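Local atomic coordinates of putative Xylose isomerase (PDB entry 3QXB), a protein that is probably an isomerase with a xylose isomerase-like TIM barrel and binds iron and manganese ions. Residues V52-T55 with Y56-D60; I73-A76 with K77-K81. All coordinates share one frame; numbering follows the deposited sequence.

Contact 1: residues V52-T55 with Y56-D60; sequences VQYT and YDLTD
Tyr54 and Thr59 meet through their hydroxyls: OG1 of Thr59 lies at the edge of the phenol ring, in its plane, 2.6 Å from Tyr54 OH in a hydrogen bond that either group could donate. The phenol oxygen sits too close to a neighbouring atom in the model, so its position, and with it this bond, is less sure. Tyr54 keeps CG beside its carbonyl carbon (chi1 179°), which sends the ring forward over the residues that follow. Leu58 packs beside the ring, its CD1 coming obliquely to within 3.7 Å of Tyr54 CE1. A valine at Tyr54 would probably leave the Thr59 hydroxyl without this partner and open a gap beside Leu58.

Thr55 holds the bend itself with two acceptors. Thr55 O takes Leu58 N at 3.1 Å, the donor standing above the carbonyl plane. With OG1 anti to the backbone N (chi1 179°), the side chain brings Thr55 OG1 to Asp57 N, which donates to it at 3.2 Å. The methyl Thr55 CG2 packs 3.9 Å from Leu58 CG.

Further out, the Asp57 carboxylate bonds to the backbone N atoms of Leu93 and Ala94, and Tyr56 OH to Thr131 OG1. Tyr98 of the second subunit hydrogen-bonds Tyr56 O.

Together these bonds make a type I turn from Thr55 to Leu58 with an ST turn at its first residue. It closes a barrel strand of the TIM fold, where the chain leaves the barrel at its metal-bearing end; the Thr55 side chain lies about 7 Å from that of the metal ligand Glu286.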
ATOM      1  N   VAL A  52      10.636   0.316  19.229  1.00 21.18           N
ATOM      2  CA  VAL A  52      10.364   0.076  17.846  1.00 21.02           C
ATOM      3  C   VAL A  52       9.002  -0.601  17.646  1.00 20.15           C
ATOM      4  O   VAL A  52       8.620  -1.469  18.425  1.00 21.67           O
ATOM      5  CB  VAL A  52      11.444  -0.837  17.293  1.00 20.49           C
ATOM      6  CG1 VAL A  52      11.127  -1.229  15.865  1.00 18.47           C
ATOM      7  CG2 VAL A  52      12.864  -0.198  17.434  1.00 18.73           C
ATOM      8  N   GLN A  53       8.279  -0.194  16.609  1.00 20.59           N
ATOM      9  CA  GLN A  53       7.098  -0.919  16.143  1.00 19.40           C
ATOM     10  C   GLN A  53       7.413  -1.435  14.764  1.00 18.58           C
ATOM     11  O   GLN A  53       7.700  -0.650  13.830  1.00 20.43           O
ATOM     12  CB  GLN A  53       5.849  -0.042  16.128  1.00 18.85           C
ATOM     13  CG  GLN A  53       4.606  -0.763  15.876  1.00 17.22           C
ATOM     14  CD  GLN A  53       3.385   0.084  16.093  1.00 15.19           C
ATOM     15  OE1 GLN A  53       3.140   1.058  15.363  1.00 18.29           O
ATOM     16  NE2 GLN A  53       2.582  -0.292  17.113  1.00 17.04           N
ATOM     17  N   TYR A  54       7.396  -2.757  14.643  1.00 18.84           N
ATOM     18  CA  TYR A  54       7.744  -3.420  13.404  1.00 18.69           C
ATOM     19  C   TYR A  54       6.513  -3.390  12.522  1.00 19.32           C
ATOM     20  O   TYR A  54       5.417  -3.545  13.028  1.00 20.38           O
ATOM     21  CB  TYR A  54       8.156  -4.840  13.728  1.00 19.06           C
ATOM     22  CG  TYR A  54       8.544  -5.728  12.553  1.00 18.72           C
ATOM     23  CD1 TYR A  54       9.853  -5.753  12.062  1.00 17.49           C
ATOM     24  CD2 TYR A  54       7.627  -6.582  11.988  1.00 17.39           C
ATOM     25  CE1 TYR A  54      10.216  -6.593  10.992  1.00 19.42           C
ATOM     26  CE2 TYR A  54       7.996  -7.435  10.968  1.00 18.46           C
ATOM     27  CZ  TYR A  54       9.283  -7.430  10.464  1.00 19.54           C
ATOM     28  OH  TYR A  54       9.588  -8.303   9.391  1.00 20.51           O
ATOM     29  N   THR A  55       6.675  -3.155  11.220  1.00 19.07           N
ATOM     30  CA  THR A  55       5.522  -3.053  10.307  1.00 17.97           C
ATOM     31  C   THR A  55       5.328  -4.356   9.479  1.00 17.64           C
ATOM     32  O   THR A  55       6.301  -4.961   9.013  1.00 18.80           O
ATOM     33  CB  THR A  55       5.663  -1.836   9.341  1.00 18.24           C
ATOM     34  OG1 THR A  55       4.542  -1.772   8.441  1.00 19.77           O
ATOM     35  CG2 THR A  55       6.966  -1.893   8.501  1.00 17.28           C
ATOM     36  N   TYR A  56       4.083  -4.775   9.290  1.00 16.52           N
ATOM     37  CA  TYR A  56       3.777  -5.900   8.373  1.00 16.48           C
ATOM     38  C   TYR A  56       4.326  -5.637   6.944  1.00 15.96           C
ATOM     39  O   TYR A  56       4.517  -6.564   6.187  1.00 17.95           O
ATOM     40  CB  TYR A  56       2.298  -6.104   8.228  1.00 16.52           C
ATOM     41  CG  TYR A  56       1.473  -6.469   9.480  1.00 15.48           C
ATOM     42  CD1 TYR A  56       2.030  -6.555  10.755  1.00 15.18           C
ATOM     43  CD2 TYR A  56       0.119  -6.649   9.364  1.00 16.82           C
ATOM     44  CE1 TYR A  56       1.230  -6.852  11.850  1.00 19.61           C
ATOM     45  CE2 TYR A  56      -0.689  -6.916  10.467  1.00 18.01           C
ATOM     46  CZ  TYR A  56      -0.152  -7.018  11.690  1.00 19.36           C
ATOM     47  OH  TYR A  56      -0.981  -7.352  12.774  1.00 18.06           O
ATOM     48  N   ASP A  57       4.546  -4.368   6.592  1.00 17.08           N
ATOM     49  CA  ASP A  57       5.113  -3.956   5.307  1.00 17.70           C
ATOM     50  C   ASP A  57       6.570  -4.419   5.070  1.00 18.73           C
ATOM     51  O   ASP A  57       7.089  -4.232   3.988  1.00 18.01           O
ATOM     52  CB  ASP A  57       4.994  -2.424   5.109  1.00 17.64           C
ATOM     53  CG  ASP A  57       3.584  -1.970   4.680  1.00 20.13           C
ATOM     54  OD1 ASP A  57       2.672  -2.803   4.413  1.00 19.24           O
ATOM     55  OD2 ASP A  57       3.350  -0.742   4.613  1.00 21.91           O
ATOM     56  N   LEU A  58       7.238  -5.001   6.062  1.00 18.62           N
ATOM     57  CA  LEU A  58       8.584  -5.553   5.859  1.00 19.15           C
ATOM     58  C   LEU A  58       8.507  -7.049   5.598  1.00 18.68           C
ATOM     59  O   LEU A  58       9.254  -7.546   4.776  1.00 19.99           O
ATOM     60  CB  LEU A  58       9.491  -5.300   7.063  1.00 18.54           C
ATOM     61  CG  LEU A  58      10.073  -3.897   7.217  1.00 20.75           C
ATOM     62  CD1 LEU A  58      10.729  -3.732   8.624  1.00 19.32           C
ATOM     63  CD2 LEU A  58      11.088  -3.659   6.147  1.00 23.04           C
ATOM     64  N   THR A  59       7.561  -7.747   6.255  1.00 18.05           N
ATOM     65  CA  THR A  59       7.338  -9.158   6.042  1.00 18.15           C
ATOM     66  C   THR A  59       5.818  -9.438   6.087  1.00 18.78           C
ATOM     67  O   THR A  59       5.192  -9.315   7.152  1.00 18.29           O
ATOM     68  CB  THR A  59       8.136 -10.066   7.091  1.00 19.13           C
ATOM     69  OG1 THR A  59       7.700  -9.806   8.396  1.00 18.02           O
ATOM     70  CG2 THR A  59       9.673  -9.890   7.022  1.00 16.40           C
ATOM     71  N   ASP A  60       5.257  -9.825   4.926  1.00 17.35           N
ATOM     72  CA  ASP A  60       3.825  -9.980   4.742  1.00 17.98           C
ATOM     73  C   ASP A  60       3.349 -11.208   5.547  1.00 18.00           C
ATOM     74  O   ASP A  60       3.860 -12.306   5.368  1.00 17.46           O
ATOM     75  CB  ASP A  60       3.512 -10.196   3.245  1.00 18.01           C
ATOM     76  CG  ASP A  60       2.035 -10.070   2.906  1.00 19.81           C
ATOM     77  OD1 ASP A  60       1.169 -10.130   3.830  1.00 16.64           O
ATOM     78  OD2 ASP A  60       1.732  -9.975   1.678  1.00 22.35           O
TER

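Contact 2: residues I73-A76 with K77-K81; sequences IAYA and KAFRK
Phe79 turns the edge of its ring to the Tyr75 backbone one helical turn earlier. With CG on the side of the backbone N (chi1 -86°), the ring leans back along the helix, and Phe79 CD1 comes within 3.2 Å of Tyr75 O, which lies near the ring plane. Tyr75 O also accepts Phe79 N at 2.9 Å, so one carbonyl meets both the amide and the ring edge of the residue four places on. The two aromatic side chains themselves approach only loosely, Tyr75 CD1 to Phe79 CE1 at 4.5 Å and obliquely, with no stack between them.

Around the other sides the contact is mostly backbone. Lys77, Ala78 and Arg80 each give their N to the carbonyl four residues back, on Ile73, Ala74 and Ala76 respectively, and their CB atoms settle beside those oxygens; Ala78 CB lies 3.4 Å from Ala74 O. Lys77 has its CG anti to the backbone N (chi1 178°), and the chain stays extended until a bend at the last torsion, -57°, by which point its end has left Ile73 behind. Arg80 is deposited in two conformers, so the course of its guanidinium carries little weight.

Ala78 and both aromatics are buried: Ala78 and Tyr75 lie on Pro36, Phe79 on Ala40, and Tyr75 OH makes a weak hydrogen bond to Leu34 O. Ile73, Lys77 and Arg80 are exposed. This is a regular amphipathic alpha-helix, the crossover of a beta-alpha-beta unit joining strands 51-55 and 85-90 in a TIM barrel.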
ATOM      1  N   ILE A  73      12.035 -13.452  12.114  1.00 20.44           N
ATOM      2  CA  ILE A  73      12.923 -13.797  13.218  1.00 21.10           C
ATOM      3  C   ILE A  73      14.313 -13.153  13.109  1.00 21.15           C
ATOM      4  O   ILE A  73      14.853 -12.701  14.097  1.00 21.29           O
ATOM      5  CB  ILE A  73      13.035 -15.325  13.416  1.00 21.95           C
ATOM      6  CG1 ILE A  73      11.726 -15.883  13.980  1.00 21.85           C
ATOM      7  CG2 ILE A  73      14.206 -15.697  14.357  1.00 21.47           C
ATOM      8  CD1 ILE A  73      11.585 -17.384  13.860  1.00 20.29           C
ATOM      9  N   ALA A  74      14.872 -13.091  11.905  1.00 20.74           N
ATOM     10  CA  ALA A  74      16.140 -12.382  11.701  1.00 21.41           C
ATOM     11  C   ALA A  74      16.064 -10.899  12.111  1.00 20.16           C
ATOM     12  O   ALA A  74      16.981 -10.405  12.749  1.00 21.20           O
ATOM     13  CB  ALA A  74      16.682 -12.549  10.244  1.00 19.54           C
ATOM     14  N   TYR A  75      14.993 -10.208  11.752  1.00 19.47           N
ATOM     15  CA  TYR A  75      14.784  -8.835  12.276  1.00 20.21           C
ATOM     16  C   TYR A  75      14.675  -8.835  13.797  1.00 19.92           C
ATOM     17  O   TYR A  75      15.367  -8.055  14.460  1.00 20.89           O
ATOM     18  CB  TYR A  75      13.538  -8.168  11.681  1.00 19.15           C
ATOM     19  CG  TYR A  75      13.700  -7.717  10.255  1.00 20.79           C
ATOM     20  CD1 TYR A  75      14.567  -6.686   9.923  1.00 24.14           C
ATOM     21  CD2 TYR A  75      12.938  -8.275   9.244  1.00 21.07           C
ATOM     22  CE1 TYR A  75      14.711  -6.261   8.602  1.00 22.62           C
ATOM     23  CE2 TYR A  75      13.051  -7.843   7.933  1.00 20.78           C
ATOM     24  CZ  TYR A  75      13.951  -6.835   7.620  1.00 23.20           C
ATOM     25  OH  TYR A  75      14.083  -6.430   6.318  1.00 20.87           O
ATOM     26  N   ALA A  76      13.857  -9.713  14.366  1.00 19.85           N
ATOM     27  CA  ALA A  76      13.736  -9.737  15.874  1.00 20.63           C
ATOM     28  C   ALA A  76      15.058  -9.930  16.560  1.00 21.13           C
ATOM     29  O   ALA A  76      15.406  -9.210  17.532  1.00 20.36           O
ATOM     30  CB  ALA A  76      12.714 -10.804  16.337  1.00 20.82           C
ATOM     31  N   LYS A  77      15.855 -10.848  16.042  1.00 22.33           N
ATOM     32  CA  LYS A  77      17.146 -11.138  16.644  1.00 24.21           C
ATOM     33  C   LYS A  77      18.121  -9.979  16.493  1.00 24.29           C
ATOM     34  O   LYS A  77      18.884  -9.678  17.422  1.00 24.71           O
ATOM     35  CB  LYS A  77      17.730 -12.427  16.051  1.00 25.22           C
ATOM     36  CG  LYS A  77      19.117 -12.864  16.536  1.00 30.42           C
ATOM     37  CD  LYS A  77      19.498 -14.277  15.980  1.00 36.35           C
ATOM     38  CE  LYS A  77      20.760 -14.896  16.643  1.00 40.67           C
ATOM     39  NZ  LYS A  77      21.956 -14.015  16.510  1.00 42.56           N
ATOM     40  N   ALA A  78      18.152  -9.359  15.326  1.00 24.77           N
ATOM     41  CA  ALA A  78      19.063  -8.247  15.101  1.00 25.56           C
ATOM     42  C   ALA A  78      18.694  -7.073  16.006  1.00 25.65           C
ATOM     43  O   ALA A  78      19.576  -6.418  16.569  1.00 25.86           O
ATOM     44  CB  ALA A  78      19.040  -7.821  13.630  1.00 25.35           C
ATOM     45  N   PHE A  79      17.399  -6.802  16.159  1.00 24.17           N
ATOM     46  CA  PHE A  79      16.994  -5.706  17.027  1.00 25.32           C
ATOM     47  C   PHE A  79      17.350  -5.978  18.504  1.00 26.54           C
ATOM     48  O   PHE A  79      17.866  -5.088  19.197  1.00 26.21           O
ATOM     49  CB  PHE A  79      15.502  -5.377  16.844  1.00 24.45           C
ATOM     50  CG  PHE A  79      15.241  -4.424  15.709  1.00 24.04           C
ATOM     51  CD1 PHE A  79      15.461  -4.813  14.384  1.00 22.14           C
ATOM     52  CD2 PHE A  79      14.849  -3.123  15.961  1.00 20.29           C
ATOM     53  CE1 PHE A  79      15.260  -3.919  13.348  1.00 23.70           C
ATOM     54  CE2 PHE A  79      14.628  -2.244  14.915  1.00 24.43           C
ATOM     55  CZ  PHE A  79      14.824  -2.638  13.629  1.00 23.36           C
ATOM     56  N   ARG A  80      17.101  -7.205  18.961  0.50 26.80           N
ATOM     57  CA  ARG A  80      17.395  -7.584  20.346  0.50 28.00           C
ATOM     58  C   ARG A  80      18.894  -7.470  20.610  0.50 29.21           C
ATOM     59  O   ARG A  80      19.298  -6.978  21.660  0.50 29.11           O
ATOM     60  CB  ARG A  80      16.879  -9.003  20.668  0.50 28.35           C
ATOM     61  CG  ARG A  80      17.379  -9.571  22.003  0.50 29.21           C
ATOM     62  CD  ARG A  80      16.826 -10.977  22.325  0.50 30.41           C
ATOM     63  NE  ARG A  80      16.963 -11.930  21.216  0.50 32.10           N
ATOM     64  CZ  ARG A  80      18.059 -12.637  20.961  0.50 33.43           C
ATOM     65  NH1 ARG A  80      19.123 -12.500  21.729  0.50 34.25           N
ATOM     66  NH2 ARG A  80      18.102 -13.471  19.928  0.50 32.95           N
ATOM     67  N   LYS A  81      19.710  -7.883  19.641  1.00 29.59           N
ATOM     68  CA  LYS A  81      21.184  -7.792  19.753  1.00 31.11           C
ATOM     69  C   LYS A  81      21.679  -6.340  19.746  1.00 30.53           C
ATOM     70  O   LYS A  81      22.639  -6.028  20.422  1.00 32.22           O
ATOM     71  CB  LYS A  81      21.888  -8.622  18.653  1.00 32.24           C
ATOM     72  CG  LYS A  81      21.841 -10.156  18.881  1.00 35.03           C
ATOM     73  CD  LYS A  81      22.510 -10.916  17.687  1.00 39.67           C
TER

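In the fold
Contact 1 and contact 2 belong to one beta-alpha-beta unit, with centres about 13 Å apart. Contact 1 is buried, at the end of strand 51-55 and the loop beyond it, near the metal-binding end of the barrel; contact 2 lies on the outer helix 65-81, only partly buried and away from the metals. Their chemistry follows: a type I turn is held by one backbone bond and by side-chain hydroxyls in the first, whereas repeated backbone bonds carry the second. They touch where the helix packs on the strand, Val52 CG2 reaching Phe79 CE2 at 3.7 Å, while Tyr75 rests against Leu58 and Thr59. Contact 1 also borders the second subunit; contact 2 touches no other chain of the assembly.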